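Local coordinates for long form salivary protein D7L1 (Anopheles stephensi, PDB 3NHI) that binds and sequesters cysteinyl leukotrienes and thromboxane A2 analogues, so blunting the host response while the female mosquito takes blood, at residues R73-Y78 with E94-L99; A189-F194 with S236-Y241; A257-E262 with K282-M287. All blocks are in the same frame, centred on the assembly; numbering follows the deposited sequence.

Contact 1 of 3, residues R73-Y78 with E94-L99; sequences RIPVQY and EYQKAL
The side-chain amide of Q96, whose NE2 hydrogen-bonds to OD1 of D72 just before R73, lies across the ring of P75. P75 CG sits 3.6 Å from both OE1 and CD of Q96, so the proline ring meets the amide by van der Waals contact while the NE2 bond helps to hold the amide in place. Near the start of a helix a proline costs little, since the amides there have no carbonyl of an earlier turn to bond. Beside it, I74 points at the other helix and wedges between Y95 and L99. CG2 touches Y95 CD2 at 3.7 Å, and CG1 lies 3.9 Å above one face of the tyrosine ring, displaced toward the rim. I74 CD1 presses on L99 CD1 at 3.5 Å, tighter than usual for two methyl groups. Y95 can offer I74 its ring because CG stands anti to the backbone N (chi1 -175°), while its hydroxyl hydrogen-bonds to that of Y116. The Y95 side chain is about 4 Å from the bound hydroxyeicosatetraenoic acid. The axes of segments 73-78 and 94-99 approach to 9.2 Å at 153°; the parent helices, linked by a short turn, form an antiparallel helical hairpin of the all-helical odorant-binding-protein architecture around the lipid pocket.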
loop_
_atom_site.group_PDB
_atom_site.type_symbol
_atom_site.label_atom_id
_atom_site.label_comp_id
_atom_site.label_asym_id
_atom_site.label_seq_id
_atom_site.Cartn_x
_atom_site.Cartn_y
_atom_site.Cartn_z
ATOM N N ARG A 73 -20.682 -1.986 -2.635
ATOM C CA ARG A 73 -19.352 -2.593 -2.667
ATOM C C ARG A 73 -19.133 -3.549 -1.509
ATOM O O ARG A 73 -18.318 -4.463 -1.616
ATOM C CB ARG A 73 -18.251 -1.535 -2.695
ATOM C CG ARG A 73 -18.238 -0.745 -4.001
ATOM C CD ARG A 73 -17.161 0.321 -3.997
ATOM N NE ARG A 73 -17.168 1.094 -5.243
ATOM C CZ ARG A 73 -16.387 2.143 -5.474
ATOM N NH1 ARG A 73 -15.557 2.589 -4.546
ATOM N NH2 ARG A 73 -16.439 2.770 -6.639
ATOM N N ILE A 74 -19.882 -3.371 -0.425
ATOM C CA ILE A 74 -19.706 -4.217 0.758
ATOM C C ILE A 74 -20.050 -5.684 0.460
ATOM O O ILE A 74 -19.259 -6.581 0.765
ATOM C CB ILE A 74 -20.433 -3.621 2.013
ATOM C CG1 ILE A 74 -19.531 -2.591 2.697
ATOM C CG2 ILE A 74 -20.825 -4.711 3.018
ATOM C CD1 ILE A 74 -19.081 -1.448 1.799
ATOM N N PRO A 75 -21.205 -5.943 -0.178
ATOM C CA PRO A 75 -21.459 -7.338 -0.549
ATOM C C PRO A 75 -20.454 -7.899 -1.566
ATOM O O PRO A 75 -20.180 -9.095 -1.539
ATOM C CB PRO A 75 -22.879 -7.289 -1.135
ATOM C CG PRO A 75 -23.515 -6.145 -0.409
ATOM C CD PRO A 75 -22.416 -5.111 -0.335
ATOM N N VAL A 76 -19.897 -7.057 -2.438
ATOM C CA VAL A 76 -18.884 -7.519 -3.391
ATOM C C VAL A 76 -17.618 -7.950 -2.638
ATOM O O VAL A 76 -17.049 -9.013 -2.910
ATOM C CB VAL A 76 -18.569 -6.444 -4.456
ATOM C CG1 VAL A 76 -17.419 -6.874 -5.353
ATOM C CG2 VAL A 76 -19.811 -6.128 -5.298
ATOM N N GLN A 77 -17.184 -7.120 -1.688
ATOM C CA GLN A 77 -16.035 -7.441 -0.855
ATOM C C GLN A 77 -16.269 -8.749 -0.109
ATOM O O GLN A 77 -15.392 -9.613 -0.063
ATOM C CB GLN A 77 -15.767 -6.308 0.140
ATOM C CG GLN A 77 -14.543 -6.538 1.029
ATOM C CD GLN A 77 -13.213 -6.486 0.278
ATOM O OE1 GLN A 77 -13.104 -5.910 -0.801
ATOM N NE2 GLN A 77 -12.190 -7.087 0.864
ATOM N N TYR A 78 -17.452 -8.880 0.478
ATOM C CA TYR A 78 -17.843 -10.117 1.146
ATOM C C TYR A 78 -17.788 -11.333 0.229
ATOM O O TYR A 78 -17.174 -12.346 0.572
ATOM C CB TYR A 78 -19.253 -9.972 1.724
ATOM C CG TYR A 78 -19.887 -11.279 2.168
ATOM C CD1 TYR A 78 -19.295 -12.060 3.160
ATOM C CD2 TYR A 78 -21.088 -11.715 1.613
ATOM C CE1 TYR A 78 -19.874 -13.251 3.580
ATOM C CE2 TYR A 78 -21.683 -12.914 2.034
ATOM C CZ TYR A 78 -21.064 -13.665 3.016
ATOM O OH TYR A 78 -21.637 -14.840 3.447
ATOM N N GLU A 94 -26.949 -6.037 6.529
ATOM C CA GLU A 94 -27.193 -5.005 7.529
ATOM C C GLU A 94 -26.116 -3.915 7.470
ATOM O O GLU A 94 -26.426 -2.730 7.593
ATOM C CB GLU A 94 -27.310 -5.615 8.939
ATOM C CG GLU A 94 -28.592 -6.455 9.158
ATOM C CD GLU A 94 -28.507 -7.454 10.316
ATOM O OE1 GLU A 94 -27.410 -7.705 10.873
ATOM O OE2 GLU A 94 -29.564 -8.028 10.654
ATOM N N TYR A 95 -24.863 -4.316 7.248
ATOM C CA TYR A 95 -23.750 -3.368 7.105
ATOM C C TYR A 95 -23.937 -2.492 5.862
ATOM O O TYR A 95 -23.836 -1.269 5.934
ATOM C CB TYR A 95 -22.449 -4.169 7.050
ATOM C CG TYR A 95 -21.136 -3.417 7.020
ATOM C CD1 TYR A 95 -20.999 -2.109 7.496
ATOM C CD2 TYR A 95 -19.994 -4.061 6.533
ATOM C CE1 TYR A 95 -19.749 -1.474 7.468
ATOM C CE2 TYR A 95 -18.767 -3.431 6.498
ATOM C CZ TYR A 95 -18.650 -2.143 6.956
ATOM O OH TYR A 95 -17.406 -1.554 6.917
ATOM N N GLN A 96 -24.237 -3.131 4.733
ATOM C CA GLN A 96 -24.566 -2.440 3.497
ATOM C C GLN A 96 -25.673 -1.400 3.723
ATOM O O GLN A 96 -25.566 -0.249 3.294
ATOM C CB GLN A 96 -25.006 -3.468 2.444
ATOM C CG GLN A 96 -25.569 -2.860 1.156
ATOM C CD GLN A 96 -26.262 -3.881 0.274
ATOM O OE1 GLN A 96 -26.686 -4.941 0.740
ATOM N NE2 GLN A 96 -26.389 -3.561 -1.013
ATOM N N LYS A 97 -26.734 -1.812 4.412
ATOM C CA LYS A 97 -27.870 -0.935 4.642
ATOM C C LYS A 97 -27.521 0.247 5.543
ATOM O O LYS A 97 -27.910 1.371 5.256
ATOM C CB LYS A 97 -29.075 -1.726 5.156
ATOM C CG LYS A 97 -29.726 -2.531 4.018
ATOM C CD LYS A 97 -30.634 -3.664 4.499
ATOM C CE LYS A 97 -31.914 -3.152 5.123
ATOM N NZ LYS A 97 -32.804 -4.326 5.393
ATOM N N ALA A 98 -26.745 0.001 6.602
ATOM C CA ALA A 98 -26.278 1.087 7.462
ATOM C C ALA A 98 -25.442 2.105 6.683
ATOM O O ALA A 98 -25.565 3.320 6.895
ATOM C CB ALA A 98 -25.499 0.536 8.656
ATOM N N LEU A 99 -24.609 1.621 5.763
ATOM C CA LEU A 99 -23.845 2.525 4.891
ATOM C C LEU A 99 -24.725 3.323 3.929
ATOM O O LEU A 99 -24.445 4.499 3.638
ATOM C CB LEU A 99 -22.787 1.756 4.106
ATOM C CG LEU A 99 -21.531 1.477 4.926
ATOM C CD1 LEU A 99 -20.703 0.431 4.243
ATOM C CD2 LEU A 99 -20.713 2.766 5.106
#

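Contact 2 of 3, residues A189-F194 with S236-Y241; sequences AIDCIF and SEAYDY
I190 meets the start of helix 238-246 with its CG2 methyl, which lies 3.9 Å from Y239 N, while CG1 approaches the edge of the Y239 ring near its plane. The hydroxyl of that tyrosine bonds to the backbone N of G182. At D191 the helices come close enough that A238 CB touches the backbone, 3.5 Å from D191 CA; a methyl is small enough to fit there. The carboxylate, turned anti to its own backbone N (chi1 -179°), takes a hydrogen bond from a water at 2.7 Å through OD2. That water in turn accepts one from A238 N at 2.9 Å. One turn on, F194 lays its ring over A238, with CB 3.7 Å from A238 CB and one ring face beneath A238 O, and its CE2 reaches Y241 CB at 3.9 Å. Y199 meets the same phenylalanine edge-to-face. E237, at the N-cap, gives its N-H to D240 OD2 three residues on (3.0 Å). An apolar interface thus closes round a helix N-terminus whose first amide is satisfied by water, and the negative charge of D191 probably interacts favourably with the positive end of the helix dipole.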
loop_
_atom_site.group_PDB
_atom_site.type_symbol
_atom_site.label_atom_id
_atom_site.label_comp_id
_atom_site.label_asym_id
_atom_site.label_seq_id
_atom_site.Cartn_x
_atom_site.Cartn_y
_atom_site.Cartn_z
ATOM N N ALA A 189 9.283 -7.617 -14.460
ATOM C CA ALA A 189 9.591 -7.428 -13.052
ATOM C C ALA A 189 9.397 -5.972 -12.634
ATOM O O ALA A 189 8.775 -5.697 -11.600
ATOM C CB ALA A 189 11.011 -7.890 -12.742
ATOM N N ILE A 190 9.909 -5.051 -13.447
ATOM C CA ILE A 190 9.839 -3.634 -13.112
ATOM C C ILE A 190 8.396 -3.101 -13.142
ATOM O O ILE A 190 8.024 -2.280 -12.293
ATOM C CB ILE A 190 10.822 -2.796 -13.982
ATOM C CG1 ILE A 190 12.284 -3.157 -13.658
ATOM C CG2 ILE A 190 10.611 -1.298 -13.773
ATOM C CD1 ILE A 190 12.726 -2.951 -12.181
ATOM N N ASP A 191 7.583 -3.576 -14.085
ATOM C CA ASP A 191 6.171 -3.207 -14.091
ATOM C C ASP A 191 5.483 -3.680 -12.807
ATOM O O ASP A 191 4.748 -2.919 -12.153
ATOM C CB ASP A 191 5.455 -3.759 -15.325
ATOM C CG ASP A 191 4.004 -3.374 -15.356
ATOM O OD1 ASP A 191 3.160 -4.270 -15.169
ATOM O OD2 ASP A 191 3.701 -2.179 -15.541
ATOM N N CYS A 192 5.756 -4.924 -12.427
ATOM C CA CYS A 192 5.172 -5.516 -11.236
ATOM C C CYS A 192 5.617 -4.722 -9.994
ATOM O O CYS A 192 4.821 -4.462 -9.079
ATOM C CB CYS A 192 5.582 -6.991 -11.182
ATOM S SG CYS A 192 5.147 -7.895 -9.687
ATOM N N ILE A 193 6.882 -4.326 -9.960
ATOM C CA ILE A 193 7.392 -3.573 -8.825
ATOM C C ILE A 193 6.799 -2.171 -8.766
ATOM O O ILE A 193 6.369 -1.717 -7.707
ATOM C CB ILE A 193 8.929 -3.527 -8.840
ATOM C CG1 ILE A 193 9.496 -4.930 -8.609
ATOM C CG2 ILE A 193 9.454 -2.576 -7.773
ATOM C CD1 ILE A 193 10.960 -5.085 -9.021
ATOM N N PHE A 194 6.769 -1.479 -9.900
ATOM C CA PHE A 194 6.208 -0.129 -9.928
ATOM C C PHE A 194 4.749 -0.120 -9.470
ATOM O O PHE A 194 4.320 0.796 -8.753
ATOM C CB PHE A 194 6.356 0.520 -11.314
ATOM C CG PHE A 194 7.656 1.287 -11.499
ATOM C CD1 PHE A 194 8.871 0.783 -11.023
ATOM C CD2 PHE A 194 7.654 2.516 -12.159
ATOM C CE1 PHE A 194 10.067 1.506 -11.204
ATOM C CE2 PHE A 194 8.834 3.239 -12.345
ATOM C CZ PHE A 194 10.038 2.739 -11.863
ATOM N N SER A 236 6.125 5.358 -21.700
ATOM C CA SER A 236 5.205 5.440 -20.582
ATOM C C SER A 236 5.070 4.110 -19.845
ATOM O O SER A 236 4.170 3.948 -19.021
ATOM C CB SER A 236 3.839 5.946 -21.054
ATOM O OG SER A 236 3.240 5.014 -21.932
ATOM N N GLU A 237 5.977 3.174 -20.125
ATOM C CA GLU A 237 6.011 1.913 -19.384
ATOM C C GLU A 237 6.856 2.071 -18.133
ATOM O O GLU A 237 7.782 2.891 -18.100
ATOM C CB GLU A 237 6.568 0.782 -20.248
ATOM C CG GLU A 237 5.717 0.516 -21.482
ATOM C CD GLU A 237 6.235 -0.589 -22.380
ATOM O OE1 GLU A 237 7.267 -1.222 -22.060
ATOM O OE2 GLU A 237 5.593 -0.820 -23.430
ATOM N N ALA A 238 6.541 1.284 -17.103
ATOM C CA ALA A 238 7.343 1.270 -15.885
ATOM C C ALA A 238 8.838 1.180 -16.187
ATOM O O ALA A 238 9.628 1.956 -15.650
ATOM C CB ALA A 238 6.916 0.127 -14.983
ATOM N N TYR A 239 9.219 0.242 -17.058
ATOM C CA TYR A 239 10.624 0.069 -17.421
ATOM C C TYR A 239 11.252 1.324 -18.006
ATOM O O TYR A 239 12.410 1.624 -17.709
ATOM C CB TYR A 239 10.813 -1.118 -18.371
ATOM C CG TYR A 239 12.269 -1.399 -18.638
ATOM C CD1 TYR A 239 13.086 -1.942 -17.638
ATOM C CD2 TYR A 239 12.845 -1.080 -19.864
ATOM C CE1 TYR A 239 14.434 -2.195 -17.863
ATOM C CE2 TYR A 239 14.185 -1.333 -20.103
ATOM C CZ TYR A 239 14.976 -1.883 -19.095
ATOM O OH TYR A 239 16.312 -2.118 -19.321
ATOM N N ASP A 240 10.485 2.071 -18.800
ATOM C CA ASP A 240 10.986 3.330 -19.361
ATOM C C ASP A 240 11.365 4.328 -18.278
ATOM O O ASP A 240 12.455 4.914 -18.323
ATOM C CB ASP A 240 9.980 3.942 -20.330
ATOM C CG ASP A 240 9.639 3.014 -21.476
ATOM O OD1 ASP A 240 10.563 2.376 -22.028
ATOM O OD2 ASP A 240 8.449 2.934 -21.828
ATOM N N TYR A 241 10.487 4.502 -17.286
ATOM C CA TYR A 241 10.763 5.424 -16.181
ATOM C C TYR A 241 11.942 4.969 -15.337
ATOM O O TYR A 241 12.780 5.768 -14.948
ATOM C CB TYR A 241 9.520 5.625 -15.308
ATOM C CG TYR A 241 8.371 6.261 -16.052
ATOM C CD1 TYR A 241 7.183 5.566 -16.247
ATOM C CD2 TYR A 241 8.492 7.537 -16.593
ATOM C CE1 TYR A 241 6.132 6.133 -16.956
ATOM C CE2 TYR A 241 7.442 8.122 -17.286
ATOM C CZ TYR A 241 6.260 7.417 -17.457
ATOM O OH TYR A 241 5.213 7.973 -18.162
HETATM O O HOH W 1 4.271 -0.430 -17.473
#

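Contact 3 of 3, residues A257-E262 with K282-M287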
loop_
_atom_site.group_PDB
_atom_site.type_symbol
_atom_site.label_atom_id
_atom_site.label_comp_id
_atom_site.label_asym_id
_atom_site.label_seq_id
_atom_site.Cartn_x
_atom_site.Cartn_y
_atom_site.Cartn_z
ATOM N N ALA A 257 16.674 5.331 -2.781
ATOM C CA ALA A 257 15.230 5.477 -2.569
ATOM C C ALA A 257 14.478 4.185 -2.875
ATOM O O ALA A 257 13.605 3.771 -2.115
ATOM C CB ALA A 257 14.692 6.612 -3.425
ATOM N N PHE A 258 14.849 3.542 -3.977
ATOM C CA PHE A 258 14.197 2.316 -4.438
ATOM C C PHE A 258 14.552 1.146 -3.516
ATOM O O PHE A 258 13.684 0.315 -3.203
ATOM C CB PHE A 258 14.664 2.063 -5.868
ATOM C CG PHE A 258 13.788 1.158 -6.703
ATOM C CD1 PHE A 258 12.437 1.429 -6.952
ATOM C CD2 PHE A 258 14.383 0.086 -7.345
ATOM C CE1 PHE A 258 11.683 0.595 -7.811
ATOM C CE2 PHE A 258 13.657 -0.744 -8.192
ATOM C CZ PHE A 258 12.302 -0.489 -8.438
ATOM N N ASP A 259 15.806 1.088 -3.060
ATOM C CA ASP A 259 16.234 0.060 -2.108
ATOM C C ASP A 259 15.508 0.230 -0.775
ATOM O O ASP A 259 15.069 -0.755 -0.175
ATOM C CB ASP A 259 17.751 0.114 -1.853
ATOM C CG ASP A 259 18.589 -0.278 -3.062
ATOM O OD1 ASP A 259 18.055 -0.844 -4.037
ATOM O OD2 ASP A 259 19.818 -0.048 -3.003
ATOM N N PHE A 260 15.352 1.472 -0.319
ATOM C CA PHE A 260 14.623 1.705 0.938
ATOM C C PHE A 260 13.169 1.268 0.781
ATOM O O PHE A 260 12.609 0.637 1.683
ATOM C CB PHE A 260 14.728 3.170 1.372
ATOM C CG PHE A 260 14.146 3.457 2.735
ATOM C CD1 PHE A 260 14.317 2.569 3.799
ATOM C CD2 PHE A 260 13.476 4.643 2.960
ATOM C CE1 PHE A 260 13.806 2.860 5.072
ATOM C CE2 PHE A 260 12.962 4.949 4.225
ATOM C CZ PHE A 260 13.134 4.057 5.284
ATOM N N HIS A 261 12.565 1.574 -0.372
ATOM C CA HIS A 261 11.203 1.107 -0.594
ATOM C C HIS A 261 11.141 -0.418 -0.714
ATOM O O HIS A 261 10.160 -1.025 -0.270
ATOM C CB HIS A 261 10.521 1.804 -1.771
ATOM C CG HIS A 261 9.024 1.848 -1.658
ATOM N ND1 HIS A 261 8.261 2.748 -2.370
ATOM C CD2 HIS A 261 8.150 1.134 -0.903
ATOM C CE1 HIS A 261 6.983 2.569 -2.082
ATOM N NE2 HIS A 261 6.887 1.598 -1.192
ATOM N N GLU A 262 12.180 -1.056 -1.254
ATOM C CA GLU A 262 12.179 -2.521 -1.206
ATOM C C GLU A 262 12.001 -3.028 0.235
ATOM O O GLU A 262 11.126 -3.862 0.508
ATOM C CB GLU A 262 13.414 -3.161 -1.841
ATOM C CG GLU A 262 13.244 -4.672 -1.768
ATOM C CD GLU A 262 14.333 -5.504 -2.402
ATOM O OE1 GLU A 262 15.376 -4.960 -2.823
ATOM O OE2 GLU A 262 14.137 -6.736 -2.449
ATOM N N LYS A 282 22.566 0.303 6.283
ATOM C CA LYS A 282 21.579 -0.142 7.266
ATOM C C LYS A 282 20.381 -0.804 6.581
ATOM O O LYS A 282 19.886 -1.838 7.041
ATOM C CB LYS A 282 21.122 1.028 8.150
ATOM C CG LYS A 282 20.153 0.649 9.267
ATOM C CD LYS A 282 20.844 -0.171 10.367
ATOM C CE LYS A 282 19.981 -0.285 11.622
ATOM N NZ LYS A 282 18.619 -0.799 11.329
ATOM N N VAL A 283 19.926 -0.210 5.481
ATOM C CA VAL A 283 18.827 -0.778 4.699
ATOM C C VAL A 283 19.166 -2.203 4.248
ATOM O O VAL A 283 18.359 -3.125 4.412
ATOM C CB VAL A 283 18.466 0.124 3.488
ATOM C CG1 VAL A 283 17.492 -0.588 2.545
ATOM C CG2 VAL A 283 17.865 1.423 3.964
ATOM N N LYS A 284 20.364 -2.383 3.705
ATOM C CA LYS A 284 20.804 -3.699 3.259
ATOM C C LYS A 284 20.837 -4.720 4.398
ATOM O O LYS A 284 20.364 -5.843 4.238
ATOM C CB LYS A 284 22.146 -3.600 2.544
ATOM C CG LYS A 284 22.051 -2.867 1.213
ATOM C CD LYS A 284 23.370 -2.875 0.463
ATOM C CE LYS A 284 23.276 -2.105 -0.846
ATOM N NZ LYS A 284 23.201 -0.636 -0.625
ATOM N N GLU A 285 21.353 -4.318 5.558
ATOM C CA GLU A 285 21.368 -5.210 6.724
ATOM C C GLU A 285 19.963 -5.617 7.157
ATOM O O GLU A 285 19.709 -6.788 7.444
ATOM C CB GLU A 285 22.159 -4.587 7.884
ATOM C CG GLU A 285 23.666 -4.528 7.635
ATOM C CD GLU A 285 24.264 -5.887 7.259
ATOM O OE1 GLU A 285 24.910 -5.978 6.194
ATOM O OE2 GLU A 285 24.075 -6.862 8.018
ATOM N N GLU A 286 19.039 -4.661 7.178
ATOM C CA GLU A 286 17.648 -4.957 7.518
ATOM C C GLU A 286 16.985 -5.891 6.504
ATOM O O GLU A 286 16.192 -6.760 6.881
ATOM C CB GLU A 286 16.859 -3.656 7.650
ATOM C CG GLU A 286 17.212 -2.847 8.890
ATOM C CD GLU A 286 16.300 -3.167 10.053
ATOM O OE1 GLU A 286 15.720 -2.211 10.612
ATOM O OE2 GLU A 286 16.139 -4.364 10.389
ATOM N N MET A 287 17.324 -5.733 5.223
ATOM C CA MET A 287 16.738 -6.575 4.180
ATOM C C MET A 287 17.182 -8.031 4.279
ATOM O O MET A 287 16.449 -8.922 3.876
ATOM C CB MET A 287 17.021 -6.022 2.785
ATOM C CG MET A 287 16.159 -4.809 2.450
ATOM S SD MET A 287 15.898 -4.565 0.679
ATOM C CE MET A 287 17.514 -3.978 0.177
HETATM O O HOH W 2 21.083 1.637 -1.498
#
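E262 and M287 meet at about a right angle, the thioether of the methionine laid against the length of the glutamate. E262 has CG anti to the backbone N (chi1 -178°) and the chain extended beyond it, which offers CG, CD and OE1 together to the sulfur; M287 SD is 3.6 Å from E262 OE1. M287 bends at its last torsion (chi3 -73°), and this turns CE back toward the same oxygen and toward D259 O. Methionine suits the place because its flexible, polarisable end can follow both carbon and oxygen surfaces without needing a hydrogen bond. The carboxylate of E262 has its polar partners on other parts of the chain: R176 forms a salt bridge with OE1, and the hydroxyls of S154 and T293 bond to OE2.

V283 also crosses its aromatic partner at about a right angle. F260 leaves its helix pointing away from 282-287, yet its CD1 lies 3.7 Å from V283 CG2. The other valine methyl, CG1, rests 3.6 Å from D259 O, so the two methyls of the branched valine meet the carbonyl and the ring at once. The axes of segments 257-262 and 282-287 come within 9.6 Å, nearly parallel at 28°.

D259 and K284 face each other more loosely, with 4.2 Å between OD2 and NZ, beyond a salt bridge. A water donates to D259 OD2 at 2.6 Å and takes a weak bond from K284 NZ. D259 OD1 is engaged by R176 and by the hydroxyl of Y178. The buried E262 and the partly exposed D259 thus share NH2 of R176, which probably keeps both ionised; segment 282-287 meets these acids through the M287 thioether and, weakly through water, K284.

Overall arrangement
All three contacts are buried pairings of helices, but they belong to two halves of the molecule. Contact 1, beside the lipid pocket, is centred 23 Å from the chain's centre, against 17 Å for the others, and lies across it from contact 3. Contacts 2 and 3 are away from the annotated sites and adjoin each other: F258 of helix 251-266 packs its ring on I193 and F194 of helix 184-196. No helix is shared, although 238-246 of contact 2 is followed by 251-266 of contact 3. No contact has a direct hydrogen bond between its segments. Contact 1 joins hydrocarbon, a tyrosine ring and one amide, contact 2 adds a water at a helix start, and contact 3 brings in carboxylates and a lysine.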